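Side-chain contacts in hypothetical protein AF1432 (Archaeoglobus fulgidus, PDB 1YNB), which probably hydrolyses 2'-deoxyribonucleoside 5'-phosphates to deoxyribonucleosides and phosphate, working as a metal-dependent homodimer of the HD-domain family: residues E37-A40 with E41-R45; G58-V61 with E62-C65; L84-I87 with A88-Y91. All coordinates share one frame; numbering follows the deposited sequence.

Contact 1: E37-A40 with E41-R45; sequences ESVA and EHNFR. Unlike the reference sequence in segment 41-45: Asn43 (reference Ser).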
loop_
_atom_site.group_PDB
_atom_site.type_symbol
_atom_site.label_atom_id
_atom_site.label_comp_id
_atom_site.label_asym_id
_atom_site.label_seq_id
_atom_site.Cartn_x
_atom_site.Cartn_y
_atom_site.Cartn_z
ATOM N N GLU A 37 10.381 4.398 2.367
ATOM C CA GLU A 37 9.982 3.813 1.075
ATOM C C GLU A 37 11.159 2.981 0.524
ATOM O O GLU A 37 12.341 3.233 0.838
ATOM C CB GLU A 37 9.664 4.951 0.093
ATOM C CG GLU A 37 10.678 6.103 0.132
ATOM C CD GLU A 37 10.970 6.702 -1.255
ATOM O OE1 GLU A 37 11.918 7.512 -1.348
ATOM O OE2 GLU A 37 10.223 6.370 -2.221
ATOM N N SER A 38 10.851 2.004 -0.327
ATOM C CA SER A 38 11.871 1.155 -0.945
ATOM C C SER A 38 12.169 1.791 -2.327
ATOM O O SER A 38 11.415 2.659 -2.806
ATOM C CB SER A 38 11.349 -0.290 -1.145
ATOM O OG SER A 38 10.247 -0.299 -2.042
ATOM N N VAL A 39 13.262 1.379 -2.939
ATOM C CA VAL A 39 13.593 1.904 -4.278
ATOM C C VAL A 39 12.426 1.545 -5.237
ATOM O O VAL A 39 11.991 2.369 -6.041
ATOM C CB VAL A 39 14.905 1.297 -4.755
ATOM C CG1 VAL A 39 15.163 1.703 -6.250
ATOM C CG2 VAL A 39 16.039 1.837 -3.883
ATOM N N ALA A 40 11.931 0.317 -5.138
ATOM C CA ALA A 40 10.733 -0.106 -5.897
ATOM C C ALA A 40 9.554 0.890 -5.774
ATOM O O ALA A 40 8.908 1.237 -6.786
ATOM C CB ALA A 40 10.274 -1.518 -5.404
ATOM N N GLU A 41 9.220 1.331 -4.545
ATOM C CA GLU A 41 8.134 2.280 -4.364
ATOM C C GLU A 41 8.433 3.650 -5.007
ATOM O O GLU A 41 7.537 4.292 -5.567
ATOM C CB GLU A 41 7.829 2.425 -2.863
ATOM C CG GLU A 41 7.169 1.127 -2.328
ATOM C CD GLU A 41 7.134 1.051 -0.808
ATOM O OE1 GLU A 41 8.007 1.678 -0.163
ATOM O OE2 GLU A 41 6.258 0.340 -0.274
ATOM N N HIS A 42 9.686 4.113 -4.888
ATOM C CA HIS A 42 10.094 5.375 -5.534
ATOM C C HIS A 42 9.869 5.249 -7.086
ATOM O O HIS A 42 9.280 6.131 -7.692
ATOM C CB HIS A 42 11.587 5.642 -5.258
ATOM C CG HIS A 42 12.205 6.672 -6.156
ATOM N ND1 HIS A 42 11.754 7.966 -6.219
ATOM C CD2 HIS A 42 13.234 6.583 -7.036
ATOM C CE1 HIS A 42 12.479 8.643 -7.100
ATOM N NE2 HIS A 42 13.385 7.828 -7.607
ATOM N N ASN A 43 10.344 4.156 -7.685
ATOM C CA ASN A 43 10.226 3.936 -9.156
ATOM C C ASN A 43 8.768 3.842 -9.589
ATOM O O ASN A 43 8.376 4.316 -10.670
ATOM C CB ASN A 43 10.908 2.641 -9.554
ATOM C CG ASN A 43 12.389 2.656 -9.294
ATOM O OD1 ASN A 43 12.987 1.603 -9.043
ATOM N ND2 ASN A 43 13.006 3.833 -9.373
ATOM N N PHE A 44 7.965 3.180 -8.763
ATOM C CA PHE A 44 6.544 3.062 -9.034
ATOM C C PHE A 44 5.926 4.422 -9.225
ATOM O O PHE A 44 5.301 4.698 -10.262
ATOM C CB PHE A 44 5.824 2.344 -7.860
ATOM C CG PHE A 44 4.316 2.435 -7.908
ATOM C CD1 PHE A 44 3.574 1.668 -8.847
ATOM C CD2 PHE A 44 3.618 3.295 -7.037
ATOM C CE1 PHE A 44 2.200 1.773 -8.899
ATOM C CE2 PHE A 44 2.212 3.401 -7.093
ATOM C CZ PHE A 44 1.503 2.624 -8.045
ATOM N N ARG A 45 6.052 5.289 -8.211
ATOM C CA ARG A 45 5.406 6.568 -8.358
ATOM C C ARG A 45 6.117 7.467 -9.362
ATOM O O ARG A 45 5.454 8.256 -10.036
ATOM C CB ARG A 45 5.239 7.287 -7.015
ATOM C CG ARG A 45 4.424 8.559 -7.166
ATOM C CD ARG A 45 3.822 9.086 -5.883
ATOM N NE ARG A 45 4.855 9.431 -4.894
ATOM C CZ ARG A 45 4.594 10.101 -3.768
ATOM N NH1 ARG A 45 3.366 10.499 -3.501
ATOM N NH2 ARG A 45 5.561 10.339 -2.893
#

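Contact 2: G58-V61 with E62-C65; sequences GESV and EKAC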
loop_
_atom_site.group_PDB
_atom_site.type_symbol
_atom_site.label_atom_id
_atom_site.label_comp_id
_atom_site.label_asym_id
_atom_site.label_seq_id
_atom_site.Cartn_x
_atom_site.Cartn_y
_atom_site.Cartn_z
ATOM N N GLY A 58 2.109 17.581 -23.737
ATOM C CA GLY A 58 1.553 17.400 -25.056
ATOM C C GLY A 58 1.933 16.129 -25.798
ATOM O O GLY A 58 1.404 15.908 -26.896
ATOM N N GLU A 59 2.821 15.300 -25.239
ATOM C CA GLU A 59 3.243 14.061 -25.907
ATOM C C GLU A 59 2.107 13.033 -25.998
ATOM O O GLU A 59 1.060 13.174 -25.347
ATOM C CB GLU A 59 4.477 13.484 -25.203
ATOM C CG GLU A 59 5.625 14.503 -25.100
ATOM C CD GLU A 59 6.857 14.145 -25.931
ATOM O OE1 GLU A 59 6.747 13.329 -26.871
ATOM O OE2 GLU A 59 7.946 14.692 -25.652
ATOM N N SER A 60 2.287 12.022 -26.841
ATOM C CA SER A 60 1.250 11.009 -27.054
ATOM C C SER A 60 1.189 9.973 -25.933
ATOM O O SER A 60 2.147 9.812 -25.192
ATOM C CB SER A 60 1.511 10.264 -28.361
ATOM O OG SER A 60 2.658 9.441 -28.231
ATOM N N VAL A 61 0.068 9.273 -25.828
ATOM C CA VAL A 61 -0.064 8.233 -24.819
ATOM C C VAL A 61 1.074 7.237 -24.993
ATOM O O VAL A 61 1.718 6.827 -24.019
ATOM C CB VAL A 61 -1.396 7.502 -24.956
ATOM C CG1 VAL A 61 -1.469 6.367 -23.968
ATOM C CG2 VAL A 61 -2.517 8.459 -24.699
ATOM N N GLU A 62 1.358 6.867 -26.236
ATOM C CA GLU A 62 2.415 5.898 -26.475
ATOM C C GLU A 62 3.711 6.438 -25.938
ATOM O O GLU A 62 4.532 5.707 -25.374
ATOM C CB GLU A 62 2.556 5.591 -27.977
ATOM C CG GLU A 62 1.216 5.328 -28.659
ATOM C CD GLU A 62 0.387 6.596 -28.746
ATOM O OE1 GLU A 62 -0.808 6.601 -28.352
ATOM O OE2 GLU A 62 0.954 7.606 -29.214
ATOM N N LYS A 63 3.895 7.736 -26.113
ATOM C CA LYS A 63 5.099 8.409 -25.650
ATOM C C LYS A 63 5.082 8.436 -24.095
ATOM O O LYS A 63 6.098 8.225 -23.452
ATOM C CB LYS A 63 5.098 9.848 -26.208
ATOM C CG LYS A 63 6.476 10.479 -26.437
ATOM C CD LYS A 63 7.264 9.819 -27.585
ATOM C CE LYS A 63 6.512 9.804 -28.945
ATOM N NZ LYS A 63 6.200 11.144 -29.543
ATOM N N ALA A 64 3.921 8.722 -23.522
ATOM C CA ALA A 64 3.768 8.774 -22.058
ATOM C C ALA A 64 4.071 7.379 -21.470
ATOM O O ALA A 64 4.776 7.262 -20.464
ATOM C CB ALA A 64 2.370 9.208 -21.715
ATOM N N CYS A 65 3.554 6.321 -22.102
ATOM C CA CYS A 65 3.806 4.956 -21.622
ATOM C C CYS A 65 5.292 4.613 -21.699
ATOM O O CYS A 65 5.832 3.858 -20.896
ATOM C CB CYS A 65 3.000 3.950 -22.453
ATOM S SG CYS A 65 1.305 4.043 -22.198
HETATM O O HOH W 1 3.802 12.395 -28.853
#

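Contact 3: L84-I87 with A88-Y91; sequences LHKI and ARRY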
loop_
_atom_site.group_PDB
_atom_site.type_symbol
_atom_site.label_atom_id
_atom_site.label_comp_id
_atom_site.label_asym_id
_atom_site.label_seq_id
_atom_site.Cartn_x
_atom_site.Cartn_y
_atom_site.Cartn_z
ATOM N N LEU A 84 22.831 4.804 -3.594
ATOM C CA LEU A 84 23.919 5.621 -3.040
ATOM C C LEU A 84 23.408 7.040 -2.776
ATOM O O LEU A 84 23.183 7.810 -3.711
ATOM C CB LEU A 84 25.118 5.662 -4.005
ATOM C CG LEU A 84 25.694 4.287 -4.357
ATOM C CD1 LEU A 84 26.796 4.430 -5.409
ATOM C CD2 LEU A 84 26.228 3.615 -3.104
ATOM N N HIS A 85 23.209 7.383 -1.503
ATOM C CA HIS A 85 22.726 8.721 -1.158
ATOM C C HIS A 85 23.804 9.799 -1.342
ATOM O O HIS A 85 24.999 9.499 -1.447
ATOM C CB HIS A 85 22.181 8.761 0.288
ATOM C CG HIS A 85 23.173 8.351 1.332
ATOM N ND1 HIS A 85 23.060 7.177 2.048
ATOM C CD2 HIS A 85 24.308 8.952 1.775
ATOM C CE1 HIS A 85 24.078 7.071 2.887
ATOM N NE2 HIS A 85 24.849 8.136 2.740
ATOM N N LYS A 86 23.355 11.053 -1.376
ATOM C CA LYS A 86 24.206 12.238 -1.559
ATOM C C LYS A 86 25.529 12.227 -0.785
ATOM O O LYS A 86 26.598 12.459 -1.362
ATOM C CB LYS A 86 23.422 13.492 -1.172
ATOM C CG LYS A 86 21.924 13.398 -1.474
ATOM C CD LYS A 86 21.222 12.332 -0.601
ATOM C CE LYS A 86 19.947 11.827 -1.272
ATOM N NZ LYS A 86 19.312 10.678 -0.566
ATOM N N ILE A 87 25.462 11.988 0.523
ATOM C CA ILE A 87 26.673 11.970 1.328
ATOM C C ILE A 87 27.631 10.911 0.816
ATOM O O ILE A 87 28.829 11.170 0.640
ATOM C CB ILE A 87 26.368 11.674 2.810
ATOM C CG1 ILE A 87 25.390 12.717 3.361
ATOM C CG2 ILE A 87 27.660 11.670 3.615
ATOM C CD1 ILE A 87 24.963 12.463 4.804
ATOM N N ALA A 88 27.094 9.720 0.552
ATOM C CA ALA A 88 27.908 8.600 0.083
ATOM C C ALA A 88 28.608 8.871 -1.241
ATOM O O ALA A 88 29.760 8.475 -1.440
ATOM C CB ALA A 88 27.052 7.335 -0.042
ATOM N N ARG A 89 27.903 9.533 -2.148
ATOM C CA ARG A 89 28.471 9.814 -3.457
ATOM C C ARG A 89 29.706 10.701 -3.401
ATOM O O ARG A 89 30.405 10.860 -4.397
ATOM C CB ARG A 89 27.403 10.410 -4.380
ATOM C CG ARG A 89 26.337 9.389 -4.799
ATOM C CD ARG A 89 25.559 9.870 -6.012
ATOM N NE ARG A 89 24.937 11.165 -5.764
ATOM C CZ ARG A 89 23.823 11.341 -5.056
ATOM N NH1 ARG A 89 23.192 10.295 -4.531
ATOM N NH2 ARG A 89 23.353 12.569 -4.849
ATOM N N ARG A 90 29.985 11.258 -2.227
ATOM C CA ARG A 90 31.169 12.095 -2.048
ATOM C C ARG A 90 32.394 11.196 -1.985
ATOM O O ARG A 90 33.480 11.580 -2.445
ATOM C CB ARG A 90 31.071 12.906 -0.753
ATOM C CG ARG A 90 30.063 14.035 -0.822
ATOM C CD ARG A 90 29.793 14.626 0.562
ATOM N NE ARG A 90 28.894 15.777 0.502
ATOM C CZ ARG A 90 28.389 16.389 1.570
ATOM N NH1 ARG A 90 28.686 15.958 2.796
ATOM N NH2 ARG A 90 27.593 17.441 1.412
ATOM N N TYR A 91 32.209 9.996 -1.428
ATOM C CA TYR A 91 33.291 9.031 -1.282
ATOM C C TYR A 91 33.091 7.764 -2.102
ATOM O O TYR A 91 34.008 6.958 -2.212
ATOM C CB TYR A 91 33.452 8.612 0.186
ATOM C CG TYR A 91 33.402 9.751 1.178
ATOM C CD1 TYR A 91 32.195 10.134 1.776
ATOM C CD2 TYR A 91 34.557 10.435 1.532
ATOM C CE1 TYR A 91 32.149 11.177 2.711
ATOM C CE2 TYR A 91 34.526 11.471 2.462
ATOM C CZ TYR A 91 33.324 11.835 3.049
ATOM O OH TYR A 91 33.316 12.828 3.996
#

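Contact 1: E37-A40 with E41-R45
The carbonyls of Ser38, Val39 and Ala40 accept from the backbone N of His42, Asn43 and Phe44 in three i to i+4 hydrogen bonds, the opening turn of helix 39-56. Ser38 is its N-cap and forms a capping box with Glu41. Its OG accepts from Glu41 N at 3.2 Å; a chi1 of 63° tucks the hydroxyl between backbone N and carbonyl carbon. In return Ser38 N donates to Glu41 OE1 over 2.9 Å, reaching the anti side of the carboxylate from 31° out of its plane. Serine is short enough to cap, glutamate long enough to turn back. Glu37 lays OE2 3.4 Å from His42 CB, its carboxylate nearly perpendicular to the imidazole; Asn43, a serine in the reference sequence, runs alongside Val39. Arg25 and Trp28 hold Glu37 OE1, Lys21 of the second subunit holds its OE2, and Asp75 takes Asn43 ND2. His42, bonded by Glu127 at ND1 and weakly by Asp124 at NE2, is probably the first histidine of an HD-type site, here without metal. Glu41 OE2 is hydrogen-bonded to Ser38 OG of the second subunit, and Ser38 OG to its Glu41 OE2, so the two Glu41 carboxylates come close and may share a proton.

Contact 2: G58-V61 with E62-C65
Glu59 and Glu62 supply the flat groups, two carboxylates: Glu59 turns OE1 to the Lys63 side chain and OE2 to Tyr119, and Glu62 folds OE2 back to Ser60 with OE1 beside Val61 CB, though OE1 of Glu59 and OE2 of Glu62 are placed with some doubt. A Schellman motif, closed by Gly58 with the positive phi that suits glycine, ends helix 39-56, and two residues on Ser60 is the N-cap of helix 61-73. Ser60 OG accepts from Lys63 N at 3.0 Å, while Ser60 O receives Ala64 N at 2.7 Å. Lys63 curls over this cap: bends at chi2, chi3 and chi4, each near 60°, bring NZ back to a weak salt bridge with Glu59 OE1 at 3.5 Å. NZ also donates to a water, 2.8 Å away, that accepts from Ser60 N as well. Replacing Lys63 by an alanine is likely to leave that water without its second donor and Glu59 OE1 without its positive mate. Beyond the cap small apolar groups take over: Ala64 packs on helix 39-56, Val61 meets Pro111 of the second subunit, and Val61 CG1 lies 4.0 Å from Cys65 SG.

Contact 3: L84-I87 with A88-Y91
His85 and Ala88 form the compact side of this turn, where the methyl of Ala88 sits over one face of the imidazole. Ala88 CB lies 3.9 Å from the centroid of the His85 ring and 26° off the ring normal, a CH-pi contact displaced toward the rim of the ring. The histidine gets there because chi1 of 58° swings CG between its own N and carbonyl carbon, folding the ring over the turn; Ser26 then holds ND1 by a hydrogen bond. Alanine suits the spot, since its single methyl covers the ring while its backbone keeps helical angles. In the backbone, Arg89 N donates to His85 O at 3.0 Å, closing one helix-like turn between helix 78-81 and helix 96-103.

Arg89, though exposed, folds back on the turn. Bent at chi3, its chain doubles back so that the guanidinium lays a face over Lys86 CA, 3.4 Å from Arg89 NH2, and turns an edge to the Leu84 carbonyl. The bond from Arg89 NH1 to Leu84 O is short at 2.6 Å but weak, its N-H...O angle being only 129°. The CG of Arg89 meets Leu84 CB at 4.0 Å.

On the solvent side the turn slackens. Arg90 N bonds Ile87 O at 3.1 Å from well above the carbonyl plane, and the Arg90 chain, extended from CG to NE, passes beside that oxygen. The Tyr91 ring brushes Ile87 O through CD1 at 3.7 Å. Both residues are exposed and make looser contacts than Arg89, and long polar residues tolerate such a place.

Lys86, Arg89 and Arg90 bring three positive charges into the turn, and neither segment contains a carboxylate. Within these residues there is no charge pairing, so the turn probably adds positive charge to the surface.

In the fold
From the N terminus the contacts come in series, neither nested nor crossed, and each closes only a local turn. Contact 1 starts helix 39-56 at the buried middle of the chain, its centre about 7 Å from that of the chain, and faces the second subunit. That helix carries the chain away to contact 2, the turn leading into helix 61-73, which also touches the second subunit. The chain then returns past helix 78-81 to contact 3, a surface turn before helix 96-103. Contacts 2 and 3 lie on opposite sides of the chain's centre, about 34 Å apart between centres, while the centre of contact 1 stands about 22 Å and 19 Å from theirs.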